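Local coordinates for protein inosine-uridine nucleoside N-ribohydrolase (Xanthomonas oryzae pv. oryzae, PDB 4KL0) that binds a calcium ion and probably hydrolyses N-glycosyl bonds, as nucleoside hydrolases do, at residues L79-G82 against V83-L87; A49-L52 against Q53-G56; G68-D71 against M72-Q75; L364-A367 against L368-A372; Y252-D255 against V256-A260. All blocks are in the same frame, centred on the assembly; numbering follows the deposited sequence.

Contact 1 of 5, residues L79-G82 against V83-L87; sequences LAKG and VFDRL
Arg86 curls back along its helix and sets the edge of its guanidinium group against the carbonyl of Gly82. NH1 of Arg86 gives a hydrogen bond of 2.8 Å to Gly82 O, with the oxygen in the guanidinium plane but the donor well above the carbonyl plane. From the opposite face of that carbonyl, Arg86 N reaches Gly82 O at 3.2 Å, so a single residue grips one oxygen twice. The reach depends on CG standing beside the backbone N (chi1 -66°) and on a chain that stays extended to NE; no side chain on Gly82 stands in the way.

Lys81 and Asp85, one turn apart, cross obliquely without forming a salt bridge, since Lys81 NZ stays 4.1 Å from Asp85 OD1. A water joins them instead, accepting from Lys81 NZ at 2.8 Å and donating to Asp85 OD1 at 2.7 Å. A bend at chi2 (70°) redirects the lysine chain, and its ammonium group also donates to Val92 O.

On the inner side, the CE2 corner of the Phe84 ring rests 4.0 Å from Ala80 CB, while Leu79 CD2 and Val83 CG2 approach more loosely, at 4.3 Å. Tyr46 meets the phenylalanine ring with the two planes about 40° apart, and Leu60 and Val63 of the sheet also touch it. Apolar residues turned to the core and a water-bridged lysine and aspartate beyond it make this an amphipathic helix end, here that of helix 70-86, the connection in the beta-alpha-beta unit between strands 58-65 and 93-96.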
loop_
_atom_site.group_PDB
_atom_site.type_symbol
_atom_site.label_atom_id
_atom_site.label_comp_id
_atom_site.label_asym_id
_atom_site.label_seq_id
_atom_site.Cartn_x
_atom_site.Cartn_y
_atom_site.Cartn_z
ATOM N N LEU A 79 -8.982 -7.733 10.060
ATOM C CA LEU A 79 -7.840 -6.984 10.568
ATOM C C LEU A 79 -7.786 -5.509 10.103
ATOM O O LEU A 79 -7.490 -4.634 10.881
ATOM C CB LEU A 79 -6.546 -7.715 10.203
ATOM C CG LEU A 79 -5.241 -7.035 10.552
ATOM C CD1 LEU A 79 -4.268 -8.092 10.770
ATOM C CD2 LEU A 79 -4.772 -6.122 9.395
ATOM N N ALA A 80 -8.044 -5.264 8.818
ATOM C CA ALA A 80 -8.073 -3.911 8.336
ATOM C C ALA A 80 -9.090 -3.092 9.109
ATOM O O ALA A 80 -8.793 -1.982 9.562
ATOM C CB ALA A 80 -8.339 -3.840 6.831
ATOM N N LYS A 81 -10.285 -3.656 9.289
ATOM C CA LYS A 81 -11.318 -2.899 9.971
ATOM C C LYS A 81 -10.943 -2.669 11.445
ATOM O O LYS A 81 -11.126 -1.553 11.974
ATOM C CB LYS A 81 -12.654 -3.626 9.779
ATOM C CG LYS A 81 -13.839 -2.973 10.526
ATOM C CD LYS A 81 -14.195 -1.662 9.878
ATOM C CE LYS A 81 -15.510 -1.116 10.414
ATOM N NZ LYS A 81 -15.703 0.212 9.816
ATOM N N GLY A 82 -10.357 -3.684 12.081
ATOM C CA GLY A 82 -9.770 -3.500 13.410
ATOM C C GLY A 82 -8.749 -2.371 13.521
ATOM O O GLY A 82 -8.706 -1.638 14.528
ATOM N N VAL A 83 -7.904 -2.221 12.497
ATOM C CA VAL A 83 -6.935 -1.148 12.481
ATOM C C VAL A 83 -7.594 0.209 12.247
ATOM O O VAL A 83 -7.330 1.159 12.997
ATOM C CB VAL A 83 -5.846 -1.409 11.431
ATOM C CG1 VAL A 83 -4.953 -0.149 11.208
ATOM C CG2 VAL A 83 -4.995 -2.627 11.827
ATOM N N PHE A 84 -8.525 0.296 11.293
ATOM C CA PHE A 84 -9.260 1.563 11.116
ATOM C C PHE A 84 -9.991 2.010 12.397
ATOM O O PHE A 84 -9.965 3.186 12.727
ATOM C CB PHE A 84 -10.206 1.485 9.921
ATOM C CG PHE A 84 -9.498 1.318 8.618
ATOM C CD1 PHE A 84 -8.477 2.199 8.234
ATOM C CD2 PHE A 84 -9.862 0.284 7.786
ATOM C CE1 PHE A 84 -7.811 1.994 6.989
ATOM C CE2 PHE A 84 -9.222 0.059 6.555
ATOM C CZ PHE A 84 -8.222 0.939 6.172
ATOM N N ASP A 85 -10.572 1.048 13.099
ATOM C CA ASP A 85 -11.250 1.340 14.379
ATOM C C ASP A 85 -10.277 1.961 15.403
ATOM O O ASP A 85 -10.568 2.989 16.049
ATOM C CB ASP A 85 -11.825 0.058 14.965
ATOM C CG ASP A 85 -13.058 -0.458 14.228
ATOM O OD1 ASP A 85 -13.689 0.271 13.404
ATOM O OD2 ASP A 85 -13.394 -1.629 14.517
ATOM N N ARG A 86 -9.085 1.377 15.522
ATOM C CA ARG A 86 -8.032 1.861 16.467
ATOM C C ARG A 86 -7.353 3.166 16.028
ATOM O O ARG A 86 -6.673 3.842 16.799
ATOM C CB ARG A 86 -7.002 0.759 16.644
ATOM C CG ARG A 86 -7.634 -0.422 17.353
ATOM C CD ARG A 86 -6.697 -1.623 17.375
ATOM N NE ARG A 86 -7.203 -2.738 18.194
ATOM C CZ ARG A 86 -8.141 -3.608 17.819
ATOM N NH1 ARG A 86 -8.797 -3.487 16.680
ATOM N NH2 ARG A 86 -8.488 -4.593 18.649
ATOM N N LEU A 87 -7.511 3.509 14.755
ATOM C CA LEU A 87 -7.027 4.790 14.226
ATOM C C LEU A 87 -8.146 5.833 14.242
ATOM O O LEU A 87 -7.976 6.914 13.725
ATOM C CB LEU A 87 -6.563 4.617 12.755
ATOM C CG LEU A 87 -5.337 3.751 12.501
ATOM C CD1 LEU A 87 -5.191 3.584 10.957
ATOM C CD2 LEU A 87 -4.063 4.370 13.132
HETATM O O HOH W 1 -13.456 1.430 11.013
#

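Contact 2 of 5, residues A49-L52 against Q53-G56; sequences AKQL and QADG
Gln51 spans one helical turn to Asp55, its amide NH2 group donating to the carboxylate: Gln51 NE2 to Asp55 OD2 measures 3.0 Å. The two side chains cross, and their flat ends stand almost perpendicular, with amide and carboxylate planes 81° apart, and the nitrogen meets OD2 from above the carboxylate plane. A bend at chi2 (63°) swings the glutamine amide along the helix toward the aspartate. The same two residues are also tied through their backbones, Asp55 N donating to Gln51 O at 2.9 Å, which closes a small ring of main-chain and side-chain links.

Two further helical bonds lie just before it, Gln53 N to Ala49 O at 2.8 Å and Ala54 N to Lys50 O at 2.9 Å. The helix 41-54 then ends in a Schellman motif. Gly56 takes a positive phi (86°) and its N donates to Gln53 O at 3.0 Å, turning the chain toward strand 58-65, the second strand of the beta-alpha-beta unit that begins with strand 28-34.

The second shell fixes these polar groups. Arg20 of helix 10-20 makes a salt bridge from NH2 to Asp55 OD1, a positive charge that would be expected to stabilise the buried carboxylate as an anion, and Arg23 NE binds Asp55 O. Gln53, extended beyond CG, carries its OE1 to Leu60 N, near the start of strand 58-65. Leu368, Ala371 and Ala372 of helix 358-372 pack against the Gln51 side chain.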
loop_
_atom_site.group_PDB
_atom_site.type_symbol
_atom_site.label_atom_id
_atom_site.label_comp_id
_atom_site.label_asym_id
_atom_site.label_seq_id
_atom_site.Cartn_x
_atom_site.Cartn_y
_atom_site.Cartn_z
ATOM N N ALA A 49 -2.628 7.187 5.993
ATOM C CA ALA A 49 -3.912 7.671 5.471
ATOM C C ALA A 49 -4.717 8.347 6.572
ATOM O O ALA A 49 -5.431 9.308 6.282
ATOM C CB ALA A 49 -4.730 6.563 4.837
ATOM N N LYS A 50 -4.650 7.844 7.804
ATOM C CA LYS A 50 -5.374 8.517 8.890
ATOM C C LYS A 50 -4.967 9.967 9.017
ATOM O O LYS A 50 -5.852 10.833 9.126
ATOM C CB LYS A 50 -5.150 7.809 10.229
ATOM C CG LYS A 50 -5.488 8.623 11.446
ATOM C CD LYS A 50 -6.954 9.007 11.475
ATOM C CE LYS A 50 -7.163 9.912 12.711
ATOM N NZ LYS A 50 -6.418 9.369 13.921
ATOM N N GLN A 51 -3.663 10.253 8.959
ATOM C CA GLN A 51 -3.215 11.626 9.102
ATOM C C GLN A 51 -3.573 12.429 7.859
ATOM O O GLN A 51 -3.943 13.605 7.940
ATOM C CB GLN A 51 -1.708 11.708 9.356
ATOM C CG GLN A 51 -1.263 13.136 9.635
ATOM C CD GLN A 51 -1.862 13.730 10.871
ATOM O OE1 GLN A 51 -2.299 13.026 11.816
ATOM N NE2 GLN A 51 -1.894 15.053 10.880
ATOM N N LEU A 52 -3.444 11.820 6.684
ATOM C CA LEU A 52 -3.813 12.531 5.481
ATOM C C LEU A 52 -5.299 12.864 5.475
ATOM O O LEU A 52 -5.684 13.902 4.932
ATOM C CB LEU A 52 -3.384 11.743 4.235
ATOM C CG LEU A 52 -1.874 11.712 4.093
ATOM C CD1 LEU A 52 -1.517 10.520 3.163
ATOM C CD2 LEU A 52 -1.256 13.046 3.551
ATOM N N GLN A 53 -6.139 11.997 6.036
ATOM C CA GLN A 53 -7.566 12.294 6.154
ATOM C C GLN A 53 -7.776 13.389 7.184
ATOM O O GLN A 53 -8.530 14.359 6.929
ATOM C CB GLN A 53 -8.338 11.031 6.576
ATOM C CG GLN A 53 -9.834 11.247 6.637
ATOM C CD GLN A 53 -10.620 9.995 6.402
ATOM O OE1 GLN A 53 -10.187 9.103 5.624
ATOM N NE2 GLN A 53 -11.764 9.857 7.108
ATOM N N ALA A 54 -7.155 13.255 8.346
ATOM C CA ALA A 54 -7.296 14.302 9.372
ATOM C C ALA A 54 -6.903 15.671 8.829
ATOM O O ALA A 54 -7.499 16.698 9.207
ATOM C CB ALA A 54 -6.445 13.967 10.616
ATOM N N ASP A 55 -5.928 15.716 7.935
ATOM C CA ASP A 55 -5.489 16.983 7.336
ATOM C C ASP A 55 -6.192 17.413 6.032
ATOM O O ASP A 55 -5.812 18.443 5.451
ATOM C CB ASP A 55 -3.963 17.017 7.144
ATOM C CG ASP A 55 -3.206 17.074 8.468
ATOM O OD1 ASP A 55 -3.860 17.421 9.517
ATOM O OD2 ASP A 55 -1.975 16.779 8.484
ATOM N N GLY A 56 -7.171 16.649 5.584
ATOM C CA GLY A 56 -8.008 17.084 4.477
ATOM C C GLY A 56 -7.479 16.790 3.084
ATOM O O GLY A 56 -7.950 17.392 2.097
#

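Contact 3 of 5, residues G68-D71 against M72-Q75; sequences GDAD and MRSQ
Asp69 turns its carboxylate back onto the first turn of the helix, where OD1 accepts from Met72 N at 3.0 Å. CG sits between the backbone N and the carbonyl carbon (chi1 73°), which places OD1 ahead of that amide; the N-H meets it nearly along the C-O axis. Asp69 is thus the N-cap of helix 70-86, the helix that follows strand 58-65 in a beta-alpha-beta unit. Its own carbonyl is used as well, Asp69 O accepting from Arg73 N at 2.9 Å.

All three guanidinium nitrogens of Arg73 are used. NH1 donates to Gly68 O at 2.9 Å, the oxygen lying near the guanidinium plane, while Ala70 CA lies over one face, toward its rim. NE is taken up by Gly97 O, and NH2 forms a salt bridge with Asp99, so the arginine ties the helix start to the chain after strand 93-96.

Further along, Gln75 NE2 reaches Asp71 OD1 at 3.0 Å from above the carboxylate plane, and makes a weak bond to Asp71 O at 3.5 Å. That carbonyl also accepts from Gln75 N at 3.0 Å. The other end of the amide, OE1, is bound by Arg121 NH1, and Ser74 OG pairs with Arg96 NH2.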
loop_
_atom_site.group_PDB
_atom_site.type_symbol
_atom_site.label_atom_id
_atom_site.label_comp_id
_atom_site.label_asym_id
_atom_site.label_seq_id
_atom_site.Cartn_x
_atom_site.Cartn_y
_atom_site.Cartn_z
ATOM N N GLY A 68 -5.668 -14.647 -0.802
ATOM C CA GLY A 68 -6.095 -15.847 -0.102
ATOM C C GLY A 68 -7.468 -16.314 -0.577
ATOM O O GLY A 68 -8.151 -15.684 -1.400
ATOM N N ASP A 69 -7.867 -17.441 -0.013
ATOM C CA ASP A 69 -9.239 -17.930 -0.249
ATOM C C ASP A 69 -10.268 -17.092 0.493
ATOM O O ASP A 69 -9.903 -16.133 1.199
ATOM C CB ASP A 69 -9.298 -19.436 0.050
ATOM C CG ASP A 69 -9.250 -19.790 1.544
ATOM O OD1 ASP A 69 -9.236 -18.927 2.454
ATOM O OD2 ASP A 69 -9.224 -21.008 1.817
ATOM N N ALA A 70 -11.557 -17.420 0.364
ATOM C CA ALA A 70 -12.568 -16.528 0.908
ATOM C C ALA A 70 -12.408 -16.287 2.397
ATOM O O ALA A 70 -12.524 -15.168 2.864
ATOM C CB ALA A 70 -13.966 -17.069 0.641
ATOM N N ASP A 71 -12.128 -17.335 3.143
ATOM C CA ASP A 71 -12.020 -17.115 4.592
ATOM C C ASP A 71 -10.762 -16.297 4.933
ATOM O O ASP A 71 -10.782 -15.471 5.845
ATOM C CB ASP A 71 -12.009 -18.422 5.361
ATOM C CG ASP A 71 -11.906 -18.197 6.857
ATOM O OD1 ASP A 71 -12.802 -17.484 7.416
ATOM O OD2 ASP A 71 -10.899 -18.658 7.439
ATOM N N MET A 72 -9.686 -16.513 4.196
ATOM C CA MET A 72 -8.461 -15.708 4.464
ATOM C C MET A 72 -8.739 -14.243 4.186
ATOM O O MET A 72 -8.289 -13.345 4.962
ATOM C CB MET A 72 -7.312 -16.171 3.583
ATOM C CG MET A 72 -5.972 -15.403 3.778
ATOM S SD MET A 72 -5.354 -15.335 5.573
ATOM C CE MET A 72 -4.891 -16.973 5.816
ATOM N N ARG A 73 -9.401 -13.962 3.055
ATOM C CA ARG A 73 -9.714 -12.568 2.725
ATOM C C ARG A 73 -10.575 -11.967 3.806
ATOM O O ARG A 73 -10.427 -10.804 4.184
ATOM C CB ARG A 73 -10.371 -12.452 1.329
ATOM C CG ARG A 73 -9.443 -12.936 0.247
ATOM C CD ARG A 73 -10.041 -12.536 -1.146
ATOM N NE ARG A 73 -11.441 -12.997 -1.348
ATOM C CZ ARG A 73 -11.789 -14.198 -1.830
ATOM N NH1 ARG A 73 -10.893 -15.144 -2.082
ATOM N NH2 ARG A 73 -13.084 -14.454 -2.011
ATOM N N SER A 74 -11.446 -12.766 4.402
ATOM C CA SER A 74 -12.227 -12.209 5.525
ATOM C C SER A 74 -11.381 -11.910 6.749
ATOM O O SER A 74 -11.571 -10.875 7.398
ATOM C CB SER A 74 -13.386 -13.151 5.899
ATOM O OG SER A 74 -14.399 -13.093 4.868
ATOM N N GLN A 75 -10.396 -12.770 7.048
ATOM C CA GLN A 75 -9.506 -12.509 8.183
ATOM C C GLN A 75 -8.735 -11.192 7.938
ATOM O O GLN A 75 -8.594 -10.376 8.827
ATOM C CB GLN A 75 -8.513 -13.672 8.434
ATOM C CG GLN A 75 -9.145 -15.032 8.643
ATOM C CD GLN A 75 -10.275 -14.959 9.648
ATOM O OE1 GLN A 75 -10.122 -14.406 10.753
ATOM N NE2 GLN A 75 -11.456 -15.477 9.250
#

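Contact 4 of 5, residues L364-A367 against L368-A372; sequences LLSA and LAKAA
Leu364 and Leu368, one turn apart, make the apolar part of this contact. Their branches cross at a slant: Leu364 CG lies 3.8 Å from Leu368 CD1, and Leu364 CD1 is 4.0 Å from Leu368 CG. The two side chains start out differently, which brings them together. In Leu364, CG is anti to the backbone N (chi1 -175°) and leads forward along the helix, whereas in Leu368 it stands beside the backbone N (chi1 -65°) and leans back, setting Leu368 CG 3.2 Å from Leu364 O.

The polar pair is Ser366 and Lys370. The extended lysine passes alongside the serine, with Lys370 CE 3.6 Å from Ser366 OG, but the two tips serve a common outside partner: Glu12 binds Ser366 OG through OE2 and makes a salt bridge to Lys370 NZ through OE1. One carboxylate thus clamps two successive turns.

Regular backbone bonds run through all of this, from Leu368 N to Leu364 O at 2.8 Å through to Ala371 N and Ala367 O at 3.0 Å.

The helix 358-372 is the last of the chain and is packed on several sides. Helix 10-20 takes Leu364, Ala367 and Leu368, helix 41-54 takes Leu368 and Ala371, helix 317-325 receives Leu365, and Phe238 and Ile242 of helix 236-243 rest on Ala369.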
loop_
_atom_site.group_PDB
_atom_site.type_symbol
_atom_site.label_atom_id
_atom_site.label_comp_id
_atom_site.label_asym_id
_atom_site.label_seq_id
_atom_site.Cartn_x
_atom_site.Cartn_y
_atom_site.Cartn_z
ATOM N N LEU A 364 8.739 12.764 5.934
ATOM C CA LEU A 364 7.272 12.856 5.805
ATOM C C LEU A 364 6.524 11.575 6.205
ATOM O O LEU A 364 5.493 11.641 6.922
ATOM C CB LEU A 364 6.876 13.302 4.413
ATOM C CG LEU A 364 5.377 13.523 4.263
ATOM C CD1 LEU A 364 4.923 14.687 5.171
ATOM C CD2 LEU A 364 5.067 13.800 2.827
ATOM N N LEU A 365 7.028 10.413 5.786
ATOM C CA LEU A 365 6.423 9.150 6.255
ATOM C C LEU A 365 6.465 9.081 7.775
ATOM O O LEU A 365 5.440 8.764 8.395
ATOM C CB LEU A 365 7.137 7.923 5.660
ATOM C CG LEU A 365 6.864 7.724 4.169
ATOM C CD1 LEU A 365 7.905 6.754 3.573
ATOM C CD2 LEU A 365 5.447 7.203 3.829
ATOM N N SER A 366 7.605 9.405 8.415
ATOM C CA SER A 366 7.673 9.374 9.886
ATOM C C SER A 366 6.702 10.398 10.517
ATOM O O SER A 366 5.983 10.070 11.474
ATOM C CB SER A 366 9.132 9.568 10.368
ATOM O OG SER A 366 9.194 9.577 11.806
ATOM N N ALA A 367 6.694 11.625 9.987
ATOM C CA ALA A 367 5.767 12.659 10.497
ATOM C C ALA A 367 4.307 12.229 10.433
ATOM O O ALA A 367 3.572 12.343 11.431
ATOM C CB ALA A 367 5.981 13.986 9.784
ATOM N N LEU A 368 3.887 11.701 9.274
ATOM C CA LEU A 368 2.506 11.304 9.131
ATOM C C LEU A 368 2.150 10.144 10.069
ATOM O O LEU A 368 1.092 10.174 10.685
ATOM C CB LEU A 368 2.230 10.945 7.673
ATOM C CG LEU A 368 2.337 12.062 6.616
ATOM C CD1 LEU A 368 2.394 11.430 5.239
ATOM C CD2 LEU A 368 1.137 13.024 6.685
ATOM N N ALA A 369 3.011 9.120 10.160
ATOM C CA ALA A 369 2.651 7.982 10.999
ATOM C C ALA A 369 2.597 8.383 12.481
ATOM O O ALA A 369 1.654 8.013 13.217
ATOM C CB ALA A 369 3.575 6.885 10.804
ATOM N N LYS A 370 3.552 9.199 12.923
ATOM C CA LYS A 370 3.508 9.599 14.347
ATOM C C LYS A 370 2.309 10.472 14.670
ATOM O O LYS A 370 1.671 10.298 15.740
ATOM C CB LYS A 370 4.770 10.359 14.777
ATOM C CG LYS A 370 6.022 9.541 14.811
ATOM C CD LYS A 370 7.209 10.486 15.006
ATOM C CE LYS A 370 8.486 9.750 15.349
ATOM N NZ LYS A 370 9.603 10.747 15.699
ATOM N N ALA A 371 1.968 11.404 13.773
ATOM C CA ALA A 371 0.810 12.278 14.017
ATOM C C ALA A 371 -0.494 11.462 14.050
ATOM O O ALA A 371 -1.403 11.733 14.855
ATOM C CB ALA A 371 0.753 13.414 12.961
ATOM N N ALA A 372 -0.554 10.416 13.214
ATOM C CA ALA A 372 -1.748 9.606 13.069
ATOM C C ALA A 372 -2.021 8.827 14.360
ATOM O O ALA A 372 -3.179 8.468 14.635
ATOM C CB ALA A 372 -1.585 8.626 11.846
#

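Contact 5 of 5, residues Y252-D255 against V256-A260; sequences YLRD and VQKNA
Val256 packs its side chain back over Tyr252, one turn earlier in the same helix. Its CB sits 3.5 Å from Tyr252 O, the carbonyl that also accepts the hydrogen bond from Val256 N at 2.8 Å. From CB the two methyls part. CG1, anti to the carbonyl carbon (chi1 -62°), lies over one face of the tyrosine ring, nearest its rim: Val256 CG1 is 3.3 Å from Tyr252 CE2 and 3.7 Å from Tyr252 CZ, a tight fit. CG2, placed between the backbone N and the carbonyl carbon, also stands over that face, farther out at 4.3 Å above the ring plane. Both methyls lie 3.2 Å from Tyr252 O, and Val256 CG2 is also 3.2 Å from Leu253 O.

The ring held under the valine extends its hydroxyl to Asn37 OD1, which fixes its far end. Arg254 bridges to the adjacent Asp255 and, through NH1, to Glu240; on the Tyr252 side, two turns on, Asn259 ND2 binds Glu116.

These two turns belong to the long helix 248-269. Tyr252 and Leu253 face Val43 of helix 41-54, Leu253 also meets Tyr239 and Ile242 of helix 236-243, and the loop residue Glu116 touches both Tyr252 and Val256.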
loop_
_atom_site.group_PDB
_atom_site.type_symbol
_atom_site.label_atom_id
_atom_site.label_comp_id
_atom_site.label_asym_id
_atom_site.label_seq_id
_atom_site.Cartn_x
_atom_site.Cartn_y
_atom_site.Cartn_z
ATOM N N TYR A 252 1.852 -3.102 16.904
ATOM C CA TYR A 252 1.687 -4.120 15.840
ATOM C C TYR A 252 2.715 -3.939 14.716
ATOM O O TYR A 252 3.361 -4.923 14.293
ATOM C CB TYR A 252 0.260 -4.106 15.273
ATOM C CG TYR A 252 0.078 -4.757 13.904
ATOM C CD1 TYR A 252 0.113 -3.968 12.743
ATOM C CD2 TYR A 252 -0.022 -6.131 13.769
ATOM C CE1 TYR A 252 -0.025 -4.536 11.489
ATOM C CE2 TYR A 252 -0.171 -6.711 12.517
ATOM C CZ TYR A 252 -0.144 -5.912 11.382
ATOM O OH TYR A 252 -0.269 -6.492 10.132
ATOM N N LEU A 253 2.869 -2.709 14.213
ATOM C CA LEU A 253 3.763 -2.516 13.065
ATOM C C LEU A 253 5.194 -2.836 13.454
ATOM O O LEU A 253 5.916 -3.508 12.726
ATOM C CB LEU A 253 3.721 -1.088 12.527
ATOM C CG LEU A 253 2.404 -0.817 11.780
ATOM C CD1 LEU A 253 2.267 0.689 11.522
ATOM C CD2 LEU A 253 2.378 -1.649 10.455
ATOM N N ARG A 254 5.652 -2.324 14.609
ATOM C CA ARG A 254 7.014 -2.626 14.980
ATOM C C ARG A 254 7.207 -4.138 15.181
ATOM O O ARG A 254 8.190 -4.694 14.712
ATOM C CB ARG A 254 7.369 -1.814 16.242
ATOM C CG ARG A 254 8.835 -2.054 16.727
ATOM C CD ARG A 254 9.006 -3.254 17.691
ATOM N NE ARG A 254 7.910 -3.424 18.654
ATOM C CZ ARG A 254 7.785 -2.729 19.777
ATOM N NH1 ARG A 254 8.691 -1.816 20.069
ATOM N NH2 ARG A 254 6.741 -2.925 20.587
ATOM N N ASP A 255 6.253 -4.790 15.842
ATOM C CA ASP A 255 6.386 -6.222 16.121
ATOM C C ASP A 255 6.353 -7.038 14.819
ATOM O O ASP A 255 7.180 -7.948 14.640
ATOM C CB ASP A 255 5.316 -6.726 17.078
ATOM C CG ASP A 255 5.494 -6.181 18.497
ATOM O OD1 ASP A 255 6.555 -5.567 18.780
ATOM O OD2 ASP A 255 4.547 -6.387 19.291
ATOM N N VAL A 256 5.465 -6.692 13.891
ATOM C CA VAL A 256 5.470 -7.472 12.635
ATOM C C VAL A 256 6.766 -7.275 11.828
ATOM O O VAL A 256 7.326 -8.233 11.241
ATOM C CB VAL A 256 4.203 -7.190 11.751
ATOM C CG1 VAL A 256 3.025 -7.590 12.477
ATOM C CG2 VAL A 256 4.144 -5.799 11.343
ATOM N N GLN A 257 7.261 -6.047 11.765
ATOM C CA GLN A 257 8.481 -5.845 11.004
ATOM C C GLN A 257 9.656 -6.531 11.698
ATOM O O GLN A 257 10.475 -7.216 11.078
ATOM C CB GLN A 257 8.756 -4.375 10.766
ATOM C CG GLN A 257 10.107 -4.157 10.114
ATOM C CD GLN A 257 10.176 -4.622 8.687
ATOM O OE1 GLN A 257 9.833 -3.872 7.756
ATOM N NE2 GLN A 257 10.583 -5.872 8.496
ATOM N N LYS A 258 9.729 -6.365 13.012
ATOM C CA LYS A 258 10.887 -6.942 13.690
ATOM C C LYS A 258 10.821 -8.476 13.605
ATOM O O LYS A 258 11.844 -9.091 13.320
ATOM C CB LYS A 258 10.984 -6.376 15.124
ATOM C CG LYS A 258 12.176 -6.841 15.906
ATOM C CD LYS A 258 12.132 -6.168 17.259
ATOM C CE LYS A 258 13.190 -6.782 18.133
ATOM N NZ LYS A 258 12.954 -6.337 19.546
ATOM N N ASN A 259 9.659 -9.088 13.812
ATOM C CA ASN A 259 9.594 -10.552 13.781
ATOM C C ASN A 259 9.800 -11.114 12.361
ATOM O O ASN A 259 10.507 -12.132 12.185
ATOM C CB ASN A 259 8.360 -11.084 14.521
ATOM C CG ASN A 259 8.327 -10.645 16.006
ATOM O OD1 ASN A 259 9.374 -10.624 16.697
ATOM N ND2 ASN A 259 7.119 -10.296 16.504
ATOM N N ALA A 260 9.213 -10.481 11.330
ATOM C CA ALA A 260 9.478 -10.882 9.944
ATOM C C ALA A 260 10.983 -10.897 9.652
ATOM O O ALA A 260 11.548 -11.842 9.022
ATOM C CB ALA A 260 8.751 -9.918 8.954
#

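Contacts 1 and 3 belong to one helix, 70-86, with centres 17 Å apart: contact 3 is its capped start and contact 1 its final turns. Contact 2 and contact 4 lie against each other, centres 10 Å apart, and contact 2 also reaches contact 1 where Lys50 NZ meets Leu87 O at 2.9 Å. Contact 5 approaches contact 1 to about 4 Å between nearest atoms without touching it. None of the five binds the calcium ion, which is held by Asp35, Asp42, Ile151 and Asp318. The side chains of Tyr252 in contact 5 and Leu79 in contact 1 come nearest the ion, at about 10 and 11 Å.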